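Local coordinates for YcgJ protein (Bacillus subtilis, PDB 1XXL) that is of uncertain function but probably transfers methyl groups from S-adenosyl-L-methionine to an unidentified acceptor, at residues A[125-130]-A[136-141]; A[200-205]-A[214-219]. All coordinates share one frame; numbering follows the deposited sequence.

Contact 1: A[125-130]-A[136-141]; sequences HYAPED and FVNHLN
Asn138, packed against Ala127, has its OD1 gripped by two donors, Glu151 N and His148 NE2, while its ND2 turns back to Asp134 O in its own helix. With both ends of the amide engaged, its rotation is fixed, and Asn138 ND2 comes to rest 4.0 Å from Ala127 CB, a packing contact rather than a bond. One turn on, the amide of Asn141 approaches the ring of His125, and the two planes lie 41° apart. Asn141 ND2 is 3.7 Å from His125 CE1, and no hydrogen bond joins the pair directly. Glu151 links the pair: OE1 takes His125 ND1 and OE2 takes Asn141 ND2, so a single carboxylate spans both groups. Beside these polar groups lies an apolar patch. Val137 CG1, held between its backbone N and carbonyl carbon (chi1 70°), reaches the loop side, 4.1 Å from Pro128 CD and 4.2 Å from Ala127 CA. Ala127 and Val137 are also the pair whose CA atoms are nearest each other, 6.8 Å apart. Asp130 then caps the N-terminus of helix 131-144 through Val132 N. The whole is a strand-loop-helix turn, in which the helix folds back over the loop leaving strand 118-125. That parallel strand, with antiparallel 222-236 beside it, is consistent with the Rossmann-like sheet of class I methyltransferases.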
loop_
_atom_site.group_PDB
_atom_site.type_symbol
_atom_site.label_atom_id
_atom_site.label_comp_id
_atom_site.label_asym_id
_atom_site.label_seq_id
_atom_site.Cartn_x
_atom_site.Cartn_y
_atom_site.Cartn_z
ATOM N N HIS A 125 -4.534 3.164 0.714
ATOM C CA HIS A 125 -5.617 4.114 0.699
ATOM C C HIS A 125 -6.099 4.231 -0.761
ATOM O O HIS A 125 -5.383 3.868 -1.696
ATOM C CB HIS A 125 -5.299 5.457 1.374
ATOM C CG HIS A 125 -3.914 5.946 1.161
ATOM N ND1 HIS A 125 -3.571 6.749 0.102
ATOM C CD2 HIS A 125 -2.783 5.765 1.885
ATOM C CE1 HIS A 125 -2.281 7.035 0.171
ATOM N NE2 HIS A 125 -1.779 6.443 1.241
ATOM N N TYR A 126 -7.346 4.623 -0.928
ATOM C CA TYR A 126 -7.966 4.614 -2.235
ATOM C C TYR A 126 -8.726 5.912 -2.504
ATOM O O TYR A 126 -9.071 6.644 -1.595
ATOM C CB TYR A 126 -8.874 3.385 -2.359
ATOM C CG TYR A 126 -10.046 3.328 -1.398
ATOM C CD1 TYR A 126 -9.948 2.677 -0.176
ATOM C CD2 TYR A 126 -11.244 3.926 -1.719
ATOM C CE1 TYR A 126 -11.032 2.601 0.685
ATOM C CE2 TYR A 126 -12.301 3.878 -0.875
ATOM C CZ TYR A 126 -12.199 3.212 0.334
ATOM O OH TYR A 126 -13.272 3.197 1.177
ATOM N N ALA A 127 -8.978 6.160 -3.782
ATOM C CA ALA A 127 -9.758 7.291 -4.263
ATOM C C ALA A 127 -11.245 6.950 -4.185
ATOM O O ALA A 127 -11.657 5.870 -4.608
ATOM C CB ALA A 127 -9.388 7.583 -5.706
ATOM N N PRO A 128 -12.067 7.872 -3.637
ATOM C CA PRO A 128 -13.502 7.698 -3.750
ATOM C C PRO A 128 -13.930 7.613 -5.223
ATOM O O PRO A 128 -13.185 8.028 -6.124
ATOM C CB PRO A 128 -14.064 8.948 -3.064
ATOM C CG PRO A 128 -13.001 9.378 -2.143
ATOM C CD PRO A 128 -11.722 9.065 -2.858
ATOM N N GLU A 129 -15.103 7.052 -5.449
ATOM C CA GLU A 129 -15.641 6.892 -6.800
ATOM C C GLU A 129 -15.864 8.240 -7.497
ATOM O O GLU A 129 -15.563 8.379 -8.684
ATOM C CB GLU A 129 -16.941 6.086 -6.744
ATOM C CG GLU A 129 -16.731 4.616 -6.369
ATOM C CD GLU A 129 -15.813 3.881 -7.361
ATOM O OE1 GLU A 129 -14.790 3.293 -6.934
ATOM O OE2 GLU A 129 -16.115 3.913 -8.575
ATOM N N ASP A 130 -16.346 9.228 -6.744
ATOM C CA ASP A 130 -16.590 10.594 -7.267
ATOM C C ASP A 130 -15.288 11.207 -7.746
ATOM O O ASP A 130 -14.380 11.398 -6.943
ATOM C CB ASP A 130 -17.214 11.478 -6.179
ATOM C CG ASP A 130 -17.457 12.951 -6.644
ATOM O OD1 ASP A 130 -17.954 13.712 -5.806
ATOM O OD2 ASP A 130 -17.166 13.331 -7.816
ATOM N N PHE A 136 -9.127 15.279 -5.462
ATOM C CA PHE A 136 -8.773 16.041 -4.257
ATOM C C PHE A 136 -7.709 15.315 -3.439
ATOM O O PHE A 136 -6.683 15.888 -3.063
ATOM C CB PHE A 136 -10.013 16.273 -3.392
ATOM C CG PHE A 136 -9.724 17.003 -2.126
ATOM C CD1 PHE A 136 -9.416 16.311 -0.955
ATOM C CD2 PHE A 136 -9.747 18.390 -2.095
ATOM C CE1 PHE A 136 -9.135 17.001 0.210
ATOM C CE2 PHE A 136 -9.476 19.066 -0.934
ATOM C CZ PHE A 136 -9.166 18.375 0.210
ATOM N N VAL A 137 -7.964 14.038 -3.188
ATOM C CA VAL A 137 -7.080 13.247 -2.369
ATOM C C VAL A 137 -5.784 12.900 -3.087
ATOM O O VAL A 137 -4.736 12.874 -2.456
ATOM C CB VAL A 137 -7.782 12.002 -1.772
ATOM C CG1 VAL A 137 -8.110 10.936 -2.829
ATOM C CG2 VAL A 137 -6.927 11.422 -0.622
ATOM N N ASN A 138 -5.842 12.652 -4.396
ATOM C CA ASN A 138 -4.610 12.405 -5.146
ATOM C C ASN A 138 -3.692 13.622 -5.199
ATOM O O ASN A 138 -2.451 13.491 -5.051
ATOM C CB ASN A 138 -4.898 11.883 -6.557
ATOM C CG ASN A 138 -5.015 10.373 -6.590
ATOM O OD1 ASN A 138 -4.011 9.687 -6.476
ATOM N ND2 ASN A 138 -6.237 9.855 -6.716
ATOM N N HIS A 139 -4.292 14.788 -5.406
ATOM C CA HIS A 139 -3.564 16.050 -5.368
ATOM C C HIS A 139 -2.964 16.273 -3.962
ATOM O O HIS A 139 -1.792 16.637 -3.844
ATOM C CB HIS A 139 -4.477 17.228 -5.771
ATOM C CG HIS A 139 -3.750 18.525 -5.944
ATOM N ND1 HIS A 139 -2.744 18.697 -6.872
ATOM C CD2 HIS A 139 -3.870 19.712 -5.300
ATOM C CE1 HIS A 139 -2.277 19.934 -6.795
ATOM N NE2 HIS A 139 -2.935 20.566 -5.837
ATOM N N LEU A 140 -3.754 16.053 -2.908
ATOM C CA LEU A 140 -3.253 16.251 -1.535
ATOM C C LEU A 140 -2.008 15.413 -1.296
ATOM O O LEU A 140 -0.992 15.912 -0.819
ATOM C CB LEU A 140 -4.307 15.910 -0.503
ATOM C CG LEU A 140 -3.920 15.957 0.983
ATOM C CD1 LEU A 140 -3.536 17.365 1.427
ATOM C CD2 LEU A 140 -5.074 15.456 1.795
ATOM N N ASN A 141 -2.077 14.141 -1.658
ATOM C CA ASN A 141 -0.965 13.233 -1.421
ATOM C C ASN A 141 0.265 13.521 -2.334
ATOM O O ASN A 141 1.419 13.388 -1.890
ATOM C CB ASN A 141 -1.445 11.784 -1.518
ATOM C CG ASN A 141 -2.207 11.329 -0.259
ATOM O OD1 ASN A 141 -1.837 11.651 0.875
ATOM N ND2 ASN A 141 -3.247 10.575 -0.461
#

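Contact 2: A[200-205]-A[214-219]; sequences HLNHAS and ITLNQN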
loop_
_atom_site.group_PDB
_atom_site.type_symbol
_atom_site.label_atom_id
_atom_site.label_comp_id
_atom_site.label_asym_id
_atom_site.label_seq_id
_atom_site.Cartn_x
_atom_site.Cartn_y
_atom_site.Cartn_z
ATOM N N HIS A 200 -5.257 23.946 -0.154
ATOM C CA HIS A 200 -6.049 22.819 -0.662
ATOM C C HIS A 200 -7.063 22.347 0.374
ATOM O O HIS A 200 -8.238 22.171 0.069
ATOM C CB HIS A 200 -5.092 21.677 -1.037
ATOM C CG HIS A 200 -5.723 20.564 -1.806
ATOM N ND1 HIS A 200 -6.386 20.760 -3.000
ATOM C CD2 HIS A 200 -5.760 19.232 -1.564
ATOM C CE1 HIS A 200 -6.817 19.595 -3.453
ATOM N NE2 HIS A 200 -6.445 18.648 -2.603
ATOM N N LEU A 201 -6.598 22.161 1.608
ATOM C CA LEU A 201 -7.459 21.719 2.721
ATOM C C LEU A 201 -8.478 22.781 3.124
ATOM O O LEU A 201 -9.630 22.469 3.386
ATOM C CB LEU A 201 -6.600 21.302 3.936
ATOM C CG LEU A 201 -5.771 20.009 3.769
ATOM C CD1 LEU A 201 -4.687 19.828 4.866
ATOM C CD2 LEU A 201 -6.666 18.780 3.708
ATOM N N ASN A 202 -8.049 24.039 3.168
ATOM C CA ASN A 202 -8.927 25.143 3.548
ATOM C C ASN A 202 -9.997 25.457 2.529
ATOM O O ASN A 202 -11.046 25.965 2.890
ATOM C CB ASN A 202 -8.105 26.418 3.813
ATOM C CG ASN A 202 -7.610 26.478 5.230
ATOM O OD1 ASN A 202 -6.503 26.029 5.537
ATOM N ND2 ASN A 202 -8.455 26.982 6.122
ATOM N N HIS A 203 -9.729 25.174 1.254
ATOM C CA HIS A 203 -10.701 25.413 0.193
ATOM C C HIS A 203 -11.468 24.151 -0.232
ATOM O O HIS A 203 -12.174 24.160 -1.228
ATOM C CB HIS A 203 -9.982 26.043 -1.007
ATOM C CG HIS A 203 -9.493 27.431 -0.743
ATOM N ND1 HIS A 203 -8.550 27.720 0.220
ATOM C CD2 HIS A 203 -9.821 28.613 -1.314
ATOM C CE1 HIS A 203 -8.328 29.023 0.240
ATOM N NE2 HIS A 203 -9.083 29.586 -0.684
ATOM N N ALA A 204 -11.340 23.069 0.526
ATOM C CA ALA A 204 -12.115 21.844 0.272
ATOM C C ALA A 204 -13.648 22.077 0.195
ATOM O O ALA A 204 -14.209 22.806 1.002
ATOM C CB ALA A 204 -11.788 20.796 1.363
ATOM N N SER A 205 -14.320 21.448 -0.770
ATOM C CA SER A 205 -15.787 21.460 -0.814
ATOM C C SER A 205 -16.370 20.829 0.449
ATOM O O SER A 205 -15.665 20.151 1.202
ATOM C CB SER A 205 -16.281 20.658 -2.004
ATOM O OG SER A 205 -15.933 19.304 -1.856
ATOM N N ILE A 214 -11.987 16.540 7.561
ATOM C CA ILE A 214 -11.023 17.622 7.659
ATOM C C ILE A 214 -11.290 18.462 8.901
ATOM O O ILE A 214 -12.390 18.994 9.096
ATOM C CB ILE A 214 -11.020 18.487 6.380
ATOM C CG1 ILE A 214 -10.569 17.652 5.193
ATOM C CG2 ILE A 214 -10.064 19.689 6.506
ATOM C CD1 ILE A 214 -10.645 18.423 3.818
ATOM N N THR A 215 -10.280 18.553 9.757
ATOM C CA THR A 215 -10.357 19.368 10.965
ATOM C C THR A 215 -9.279 20.464 10.876
ATOM O O THR A 215 -8.126 20.165 10.578
ATOM C CB THR A 215 -10.195 18.505 12.242
ATOM O OG1 THR A 215 -11.266 17.547 12.305
ATOM C CG2 THR A 215 -10.254 19.371 13.505
ATOM N N LEU A 216 -9.694 21.714 11.120
ATOM C CA LEU A 216 -8.837 22.903 11.011
ATOM C C LEU A 216 -8.941 23.799 12.251
ATOM O O LEU A 216 -9.975 23.826 12.918
ATOM C CB LEU A 216 -9.263 23.744 9.783
ATOM C CG LEU A 216 -9.427 23.013 8.438
ATOM C CD1 LEU A 216 -10.050 23.910 7.395
ATOM C CD2 LEU A 216 -8.096 22.503 7.970
ATOM N N ASN A 217 -7.868 24.533 12.542
ATOM C CA ASN A 217 -7.918 25.661 13.484
ATOM C C ASN A 217 -8.695 26.826 12.869
ATOM O O ASN A 217 -8.841 26.905 11.640
ATOM C CB ASN A 217 -6.509 26.147 13.822
ATOM C CG ASN A 217 -5.777 25.218 14.764
ATOM O OD1 ASN A 217 -6.082 25.173 15.951
ATOM N ND2 ASN A 217 -4.769 24.507 14.254
ATOM N N GLN A 218 -9.186 27.737 13.712
ATOM C CA GLN A 218 -9.884 28.933 13.208
ATOM C C GLN A 218 -9.024 29.745 12.255
ATOM O O GLN A 218 -9.542 30.299 11.309
ATOM C CB GLN A 218 -10.368 29.858 14.328
ATOM C CG GLN A 218 -11.422 29.221 15.218
ATOM C CD GLN A 218 -12.479 30.197 15.754
ATOM O OE1 GLN A 218 -12.232 31.416 15.872
ATOM N NE2 GLN A 218 -13.655 29.652 16.116
ATOM N N ASN A 219 -7.721 29.820 12.503
ATOM C CA ASN A 219 -6.817 30.534 11.581
ATOM C C ASN A 219 -6.407 29.741 10.327
ATOM O O ASN A 219 -5.492 30.155 9.605
ATOM C CB ASN A 219 -5.577 31.058 12.326
ATOM C CG ASN A 219 -4.598 29.956 12.728
ATOM O OD1 ASN A 219 -3.496 30.252 13.190
ATOM N ND2 ASN A 219 -4.989 28.692 12.561
#
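The methyl tip of Ile214 is the main bump of this interface, and its seat is the corner where helix 191-202 ends. Ile214 CD1 lies 3.6 Å from Ala204 CB and 4.0 Å from Leu201 CD2, so it touches a short, blunt methyl and a longer leucine branch at once. The shape of its chain accounts for the reach: with CG1 anti to the carbonyl carbon (chi1 -64°) and CD1 extended away from CA (chi2 175°), the tip is carried out to the helix end. Leu216, two residues further on, supplies a second bump. Its CD2 stands 4.5 Å from Leu201 CB in loose contact, while CD1 lies 4.2 Å from Asn202 CG, against the amide end of that side chain. Leu201 is therefore met by both bumps, by Ile214 at its tip and by Leu216 at its base. The backbones stay well apart, Leu201 CA and Ile214 CA being 7.3 Å from each other, and no hydrogen bond crosses the gap; contact is made mainly by side chains, with Leu216 CD1 also 4.3 Å from Leu201 O. Thr215, between Ile214 and Leu216, pairs its backbone with Ile223 and Ser224 of strand 222-236. Pro222 of that strand touches both leucines, while Phe136 and Leu140 of helix 131-144 extend the apolar layer, Phe136 against Ile214 and Leu140 against Leu201.

How the contacts relate
The centres of the two contacts are about 16 Å apart, on the same side of the chain's centre, and they follow each other in series: contact 1 closes at 141, well before contact 2 opens at 200. They nevertheless touch. His200 NE2 lies 2.8 Å from Phe136 O, a probable hydrogen bond, and the rings of these residues stack, while His139 meets His200 edge to face. Helix 131-144 thus faces the 125-130 loop with some residues and helix 191-202 with others. Strand 222-236 is their common neighbour. Contact 1 lies nearer the S-adenosylmethionine site, with the His125 side chain about 9 Å from that of Arg94; contact 2 is peripheral packing away from it.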